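Local coordinates for beta-lactamase-related domain-containing protein (Bacteroides dorei DSM 17855, PDB 5TGF), which probably acts as a serine hydrolase of the beta-lactamase family and binds calcium, its natural substrate being unassigned, at residues T75-D80 and E84-Q89; G69-R74 and R157-A162. All blocks are in the same frame, centred on the assembly; numbering follows the deposited sequence.

Both interactions lie in the helical part of a beta-lactamase-type fold, away from the six-stranded antiparallel sheet, with centres about 9 Å apart. Interaction 2 packs the C-terminal part of helix 60-74 against helix 150-163. Interaction 1 is nested within the chain segment that this contact closes: loop 75-80 leaves helix 60-74 and meets Lys85 and Trp86 of the short helix 83-86. The two meet where Trp86 CZ3 packs 3.6 Å from Ala162 CA and where Leu77 O comes 3.5 Å from Val72 CG1. Val72, Thr75 and Leu77, calcium-binding residues seen in this protein though calcium is not bound here, are divided between the contacts, Val72 in interaction 2, Thr75 and Leu77 in interaction 1.

Interaction 1 of 2, residues T75-D80 and E84-Q89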
loop_
_atom_site.group_PDB
_atom_site.type_symbol
_atom_site.label_atom_id
_atom_site.label_comp_id
_atom_site.label_asym_id
_atom_site.label_seq_id
_atom_site.Cartn_x
_atom_site.Cartn_y
_atom_site.Cartn_z
ATOM N N THR A 75 13.122 -6.821 16.528
ATOM C CA THR A 75 12.490 -7.418 17.717
ATOM C C THR A 75 12.241 -8.899 17.461
ATOM O O THR A 75 12.546 -9.410 16.399
ATOM C CB THR A 75 11.144 -6.746 18.038
ATOM O OG1 THR A 75 10.236 -6.976 16.954
ATOM C CG2 THR A 75 11.297 -5.241 18.296
ATOM N N ASP A 76 11.683 -9.597 18.445
ATOM C CA ASP A 76 11.242 -10.979 18.281
ATOM C C ASP A 76 9.915 -11.108 17.497
ATOM O O ASP A 76 9.462 -12.211 17.230
ATOM C CB ASP A 76 11.087 -11.620 19.670
ATOM C CG ASP A 76 10.789 -13.120 19.615
ATOM O OD1 ASP A 76 11.566 -13.890 19.016
ATOM O OD2 ASP A 76 9.778 -13.537 20.198
ATOM N N LEU A 77 9.305 -9.992 17.115
ATOM C CA LEU A 77 8.111 -10.035 16.235
ATOM C C LEU A 77 8.464 -10.691 14.917
ATOM O O LEU A 77 9.525 -10.412 14.340
ATOM C CB LEU A 77 7.583 -8.617 15.984
ATOM C CG LEU A 77 6.270 -8.573 15.196
ATOM C CD1 LEU A 77 5.112 -9.185 15.998
ATOM C CD2 LEU A 77 5.968 -7.128 14.841
ATOM N N SER A 78 7.618 -11.614 14.473
ATOM C CA SER A 78 7.874 -12.371 13.258
ATOM C C SER A 78 6.596 -12.502 12.421
ATOM O O SER A 78 5.502 -12.499 12.952
ATOM C CB SER A 78 8.431 -13.751 13.605
ATOM O OG SER A 78 8.067 -14.731 12.635
ATOM N N TRP A 79 6.763 -12.675 11.115
ATOM C CA TRP A 79 5.634 -12.767 10.195
ATOM C C TRP A 79 4.709 -13.927 10.516
ATOM O O TRP A 79 3.514 -13.887 10.201
ATOM C CB TRP A 79 6.145 -12.930 8.768
ATOM C CG TRP A 79 7.008 -11.775 8.317
ATOM C CD1 TRP A 79 8.320 -11.831 7.992
ATOM C CD2 TRP A 79 6.629 -10.376 8.246
ATOM N NE1 TRP A 79 8.768 -10.567 7.638
ATOM C CE2 TRP A 79 7.755 -9.660 7.817
ATOM C CE3 TRP A 79 5.462 -9.676 8.537
ATOM C CZ2 TRP A 79 7.732 -8.279 7.593
ATOM C CZ3 TRP A 79 5.424 -8.290 8.320
ATOM C CH2 TRP A 79 6.562 -7.605 7.841
ATOM N N ASP A 80 5.252 -14.980 11.129
ATOM C CA ASP A 80 4.456 -16.145 11.479
ATOM C C ASP A 80 3.934 -16.145 12.920
ATOM O O ASP A 80 3.280 -17.097 13.328
ATOM C CB ASP A 80 5.270 -17.393 11.181
ATOM C CG ASP A 80 5.660 -17.489 9.698
ATOM O OD1 ASP A 80 4.788 -17.292 8.825
ATOM O OD2 ASP A 80 6.850 -17.717 9.395
ATOM N N GLU A 84 -2.296 -13.476 19.446
ATOM C CA GLU A 84 -2.374 -13.668 20.884
ATOM C C GLU A 84 -1.017 -13.788 21.562
ATOM O O GLU A 84 -0.916 -13.596 22.768
ATOM C CB GLU A 84 -3.239 -14.904 21.197
ATOM C CG GLU A 84 -2.639 -16.211 20.671
ATOM C CD GLU A 84 -3.701 -17.234 20.293
ATOM O OE1 GLU A 84 -3.381 -18.194 19.549
ATOM O OE2 GLU A 84 -4.874 -17.069 20.711
ATOM N N LYS A 85 0.033 -14.081 20.805
ATOM C CA LYS A 85 1.387 -14.016 21.375
ATOM C C LYS A 85 1.714 -12.612 21.880
ATOM O O LYS A 85 2.409 -12.450 22.888
ATOM C CB LYS A 85 2.420 -14.465 20.358
ATOM C CG LYS A 85 3.861 -14.199 20.769
ATOM C CD LYS A 85 4.857 -14.718 19.748
ATOM C CE LYS A 85 6.266 -14.276 20.120
ATOM N NZ LYS A 85 7.254 -14.492 19.035
ATOM N N TRP A 86 1.222 -11.601 21.172
ATOM C CA TRP A 86 1.556 -10.234 21.467
ATOM C C TRP A 86 0.424 -9.484 22.135
ATOM O O TRP A 86 0.700 -8.601 22.914
ATOM C CB TRP A 86 2.032 -9.499 20.199
ATOM C CG TRP A 86 3.376 -9.994 19.705
ATOM C CD1 TRP A 86 3.600 -10.996 18.814
ATOM C CD2 TRP A 86 4.667 -9.605 20.203
ATOM N NE1 TRP A 86 4.951 -11.210 18.685
ATOM C CE2 TRP A 86 5.624 -10.378 19.530
ATOM C CE3 TRP A 86 5.094 -8.702 21.176
ATOM C CZ2 TRP A 86 6.989 -10.250 19.762
ATOM C CZ3 TRP A 86 6.460 -8.558 21.402
ATOM C CH2 TRP A 86 7.384 -9.321 20.690
ATOM N N LEU A 87 -0.830 -9.814 21.808
ATOM C CA LEU A 87 -2.006 -9.121 22.343
ATOM C C LEU A 87 -2.870 -10.112 23.147
ATOM O O LEU A 87 -3.813 -10.704 22.607
ATOM C CB LEU A 87 -2.862 -8.489 21.238
ATOM C CG LEU A 87 -2.109 -7.675 20.187
ATOM C CD1 LEU A 87 -3.064 -7.086 19.144
ATOM C CD2 LEU A 87 -1.352 -6.565 20.890
ATOM N N PRO A 88 -2.539 -10.299 24.437
ATOM C CA PRO A 88 -3.166 -11.399 25.173
ATOM C C PRO A 88 -4.677 -11.253 25.384
ATOM O O PRO A 88 -5.347 -12.259 25.648
ATOM C CB PRO A 88 -2.395 -11.438 26.506
ATOM C CG PRO A 88 -1.745 -10.102 26.624
ATOM C CD PRO A 88 -1.469 -9.651 25.214
ATOM N N GLN A 89 -5.240 -10.066 25.186
ATOM C CA GLN A 89 -6.673 -9.939 25.210
ATOM C C GLN A 89 -7.362 -10.751 24.111
ATOM O O GLN A 89 -8.572 -10.962 24.188
ATOM C CB GLN A 89 -7.120 -8.447 25.200
ATOM C CG GLN A 89 -7.047 -7.729 23.855
ATOM C CD GLN A 89 -7.592 -6.290 23.867
ATOM O OE1 GLN A 89 -7.142 -5.433 23.089
ATOM N NE2 GLN A 89 -8.576 -6.027 24.729
#
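Trp86 lays one face of its indole on Leu77, at the point where loop 75-80, folded into two ST turns, returns toward helix 83-86 in the helical part of the beta-lactamase fold. The touching branch is CD1 of Leu77, a CH-pi contact 3.7 Å from the centroid of the five-membered ring of Trp86. It sits offset toward the rim, 24° off the ring normal, with Trp86 NE1 only 3.4 Å from Leu77 CD1. Leu77 reaches it with CG anti to the backbone N (chi1 -174°). The indole N-H is not spent on this contact: NE1 bonds to Asp81 OD2, which also takes the backbone N of Ser78 and a salt bridge from Lys85, so one carboxylate ties the loop to the helix.

Asp76 and Lys85, both exposed, make the polar half of the contact. Asp76 OD2 forms a salt bridge with Lys85 NZ, 2.9 Å away; the extended lysine arrives at about a right angle to the aspartate and from above the carboxylate plane, 49° out of it. Lys85 NZ is thus held between Asp76 and Asp81. The backbone C of Asp76 also lies at the edge of the indole, 3.8 Å from Trp86 CZ2.

The carbonyl oxygens of Thr75 and Leu77 converge with that of Val72, consistent with backbone ligation of calcium. The first ST turn shapes this bend: Leu77 N lies 3.5 Å from Trp86 CZ2 and donates to Thr75 OG1 at 3.2 Å.

Interaction 2 of 2, residues G69-R74 and R157-A162; sequences GAVVDR and RMAEVA
Within 69-74, Val71 is the residue that touches 157-162, and it does so through both methyl groups: CG1 spans Ala162 and Ala159, one turn apart, while CG2 meets Ala159 alone. CG1 rests 3.9 Å from Ala162 CB and also packs 3.9 Å from Ala159 O. CG2 of Val71 lies 4.0 Å from Ala159 CB. With CG1 anti to the backbone N (chi1 174°) and CG2 anti to the carbonyl carbon, both branches are directed at the alanine surface. The small alanines let the backbones come close: the CA atoms of Val71 and Ala159 are 6.2 Å apart. Leu77 and Leu174 add apolar cover to Val71, while Trp86 covers Ala162.

No hydrogen bond spans the two segments; the polar contacts stay within each helix or run to other parts of the chain. On helix 60-74, Arg74 folds back so that NH1 donates to Ala70 O at 3.1 Å (N-H...acceptor angle 157°), approaching from above the carbonyl plane but within the plane of its own guanidinium. Asp73 uses both carboxylate oxygens, one on the hydroxyl of Thr233 and the other on the backbone N of Lys230. Val71 O receives Arg74 N at 3.0 Å.

On helix 150-163, the salt bridge from Arg157 NH1 to Glu160 OE1, 2.9 Å long, uses the anti side of the carboxylate. Val161 CG2 lies over the centre of the Arg157 guanidinium, and Glu160 OE2 accepts from the backbone N of Phe167.

The arrangement is close apolar helix packing in the helical region of a serine beta-lactamase-type fold, beside the calcium-binding residues Val72, Thr75 and Leu77.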
loop_
_atom_site.group_PDB
_atom_site.type_symbol
_atom_site.label_atom_id
_atom_site.label_comp_id
_atom_site.label_asym_id
_atom_site.label_seq_id
_atom_site.Cartn_x
_atom_site.Cartn_y
_atom_site.Cartn_z
ATOM N N GLY A 69 7.642 -4.247 8.968
ATOM C CA GLY A 69 8.871 -4.940 8.611
ATOM C C GLY A 69 10.112 -4.415 9.367
ATOM O O GLY A 69 11.009 -5.192 9.727
ATOM N N ALA A 70 10.196 -3.125 9.594
ATOM C CA ALA A 70 11.336 -2.566 10.349
ATOM C C ALA A 70 11.307 -2.996 11.841
ATOM O O ALA A 70 12.354 -3.205 12.478
ATOM C CB ALA A 70 11.386 -1.062 10.206
ATOM N N VAL A 71 10.112 -3.205 12.363
ATOM C CA VAL A 71 9.944 -3.734 13.704
ATOM C C VAL A 71 10.304 -5.211 13.747
ATOM O O VAL A 71 11.010 -5.667 14.664
ATOM C CB VAL A 71 8.495 -3.483 14.215
ATOM C CG1 VAL A 71 8.251 -4.163 15.546
ATOM C CG2 VAL A 71 8.238 -1.991 14.306
ATOM N N VAL A 72 9.861 -5.975 12.752
ATOM C CA VAL A 72 10.232 -7.375 12.649
ATOM C C VAL A 72 11.761 -7.535 12.600
ATOM O O VAL A 72 12.292 -8.462 13.182
ATOM C CB VAL A 72 9.576 -8.039 11.438
ATOM C CG1 VAL A 72 10.255 -9.359 11.058
ATOM C CG2 VAL A 72 8.081 -8.219 11.704
ATOM N N ASP A 73 12.427 -6.642 11.896
ATOM C CA ASP A 73 13.881 -6.664 11.802
ATOM C C ASP A 73 14.582 -6.443 13.170
ATOM O O ASP A 73 15.694 -6.918 13.360
ATOM C CB ASP A 73 14.366 -5.619 10.783
ATOM C CG ASP A 73 14.104 -6.033 9.324
ATOM O OD1 ASP A 73 13.684 -7.184 9.071
ATOM O OD2 ASP A 73 14.290 -5.190 8.418
ATOM N N ARG A 74 13.953 -5.698 14.069
ATOM C CA ARG A 74 14.568 -5.216 15.335
ATOM C C ARG A 74 14.114 -5.950 16.620
ATOM O O ARG A 74 14.601 -5.634 17.703
ATOM C CB ARG A 74 14.243 -3.737 15.541
ATOM C CG ARG A 74 15.026 -2.790 14.677
ATOM C CD ARG A 74 14.394 -1.409 14.732
ATOM N NE ARG A 74 15.190 -0.411 14.032
ATOM C CZ ARG A 74 15.301 -0.331 12.719
ATOM N NH1 ARG A 74 14.652 -1.176 11.923
ATOM N NH2 ARG A 74 16.051 0.620 12.193
ATOM N N ARG A 157 -0.951 -2.733 15.780
ATOM C CA ARG A 157 -0.916 -2.800 17.238
ATOM C C ARG A 157 0.121 -3.829 17.719
ATOM O O ARG A 157 0.767 -3.614 18.754
ATOM C CB ARG A 157 -2.283 -3.145 17.790
ATOM C CG ARG A 157 -2.385 -3.193 19.317
ATOM C CD ARG A 157 -2.095 -1.882 19.966
ATOM N NE ARG A 157 -2.025 -2.047 21.432
ATOM C CZ ARG A 157 -1.173 -1.425 22.233
ATOM N NH1 ARG A 157 -0.320 -0.522 21.772
ATOM N NH2 ARG A 157 -1.187 -1.696 23.532
HETATM N N MSE A 158 0.322 -4.908 16.972
HETATM C CA MSE A 158 1.303 -5.904 17.378
HETATM C C MSE A 158 2.702 -5.281 17.308
HETATM O O MSE A 158 3.521 -5.500 18.217
HETATM C CB MSE A 158 1.255 -7.179 16.558
HETATM C CG MSE A 158 -0.030 -7.995 16.714
HETATM SE SE MSE A 158 -0.218 -9.321 15.287
HETATM C CE MSE A 158 1.114 -10.690 15.784
ATOM N N ALA A 159 2.944 -4.429 16.298
ATOM C CA ALA A 159 4.231 -3.748 16.178
ATOM C C ALA A 159 4.428 -2.731 17.309
ATOM O O ALA A 159 5.545 -2.619 17.862
ATOM C CB ALA A 159 4.389 -3.104 14.807
ATOM N N GLU A 160 3.352 -2.047 17.692
ATOM C CA GLU A 160 3.380 -1.088 18.785
ATOM C C GLU A 160 3.826 -1.765 20.097
ATOM O O GLU A 160 4.638 -1.215 20.839
ATOM C CB GLU A 160 2.025 -0.426 19.025
ATOM C CG GLU A 160 1.602 0.581 17.988
ATOM C CD GLU A 160 0.337 1.354 18.364
ATOM O OE1 GLU A 160 -0.411 0.942 19.285
ATOM O OE2 GLU A 160 0.078 2.413 17.742
ATOM N N VAL A 161 3.240 -2.914 20.387
ATOM C CA VAL A 161 3.580 -3.668 21.583
ATOM C C VAL A 161 5.028 -4.167 21.548
ATOM O O VAL A 161 5.736 -4.079 22.537
ATOM C CB VAL A 161 2.554 -4.794 21.816
ATOM C CG1 VAL A 161 2.991 -5.750 22.932
ATOM C CG2 VAL A 161 1.222 -4.167 22.151
ATOM N N ALA A 162 5.499 -4.587 20.389
ATOM C CA ALA A 162 6.857 -5.110 20.282
ATOM C C ALA A 162 7.908 -4.028 20.507
ATOM O O ALA A 162 8.993 -4.311 21.063
ATOM C CB ALA A 162 7.044 -5.787 18.935
#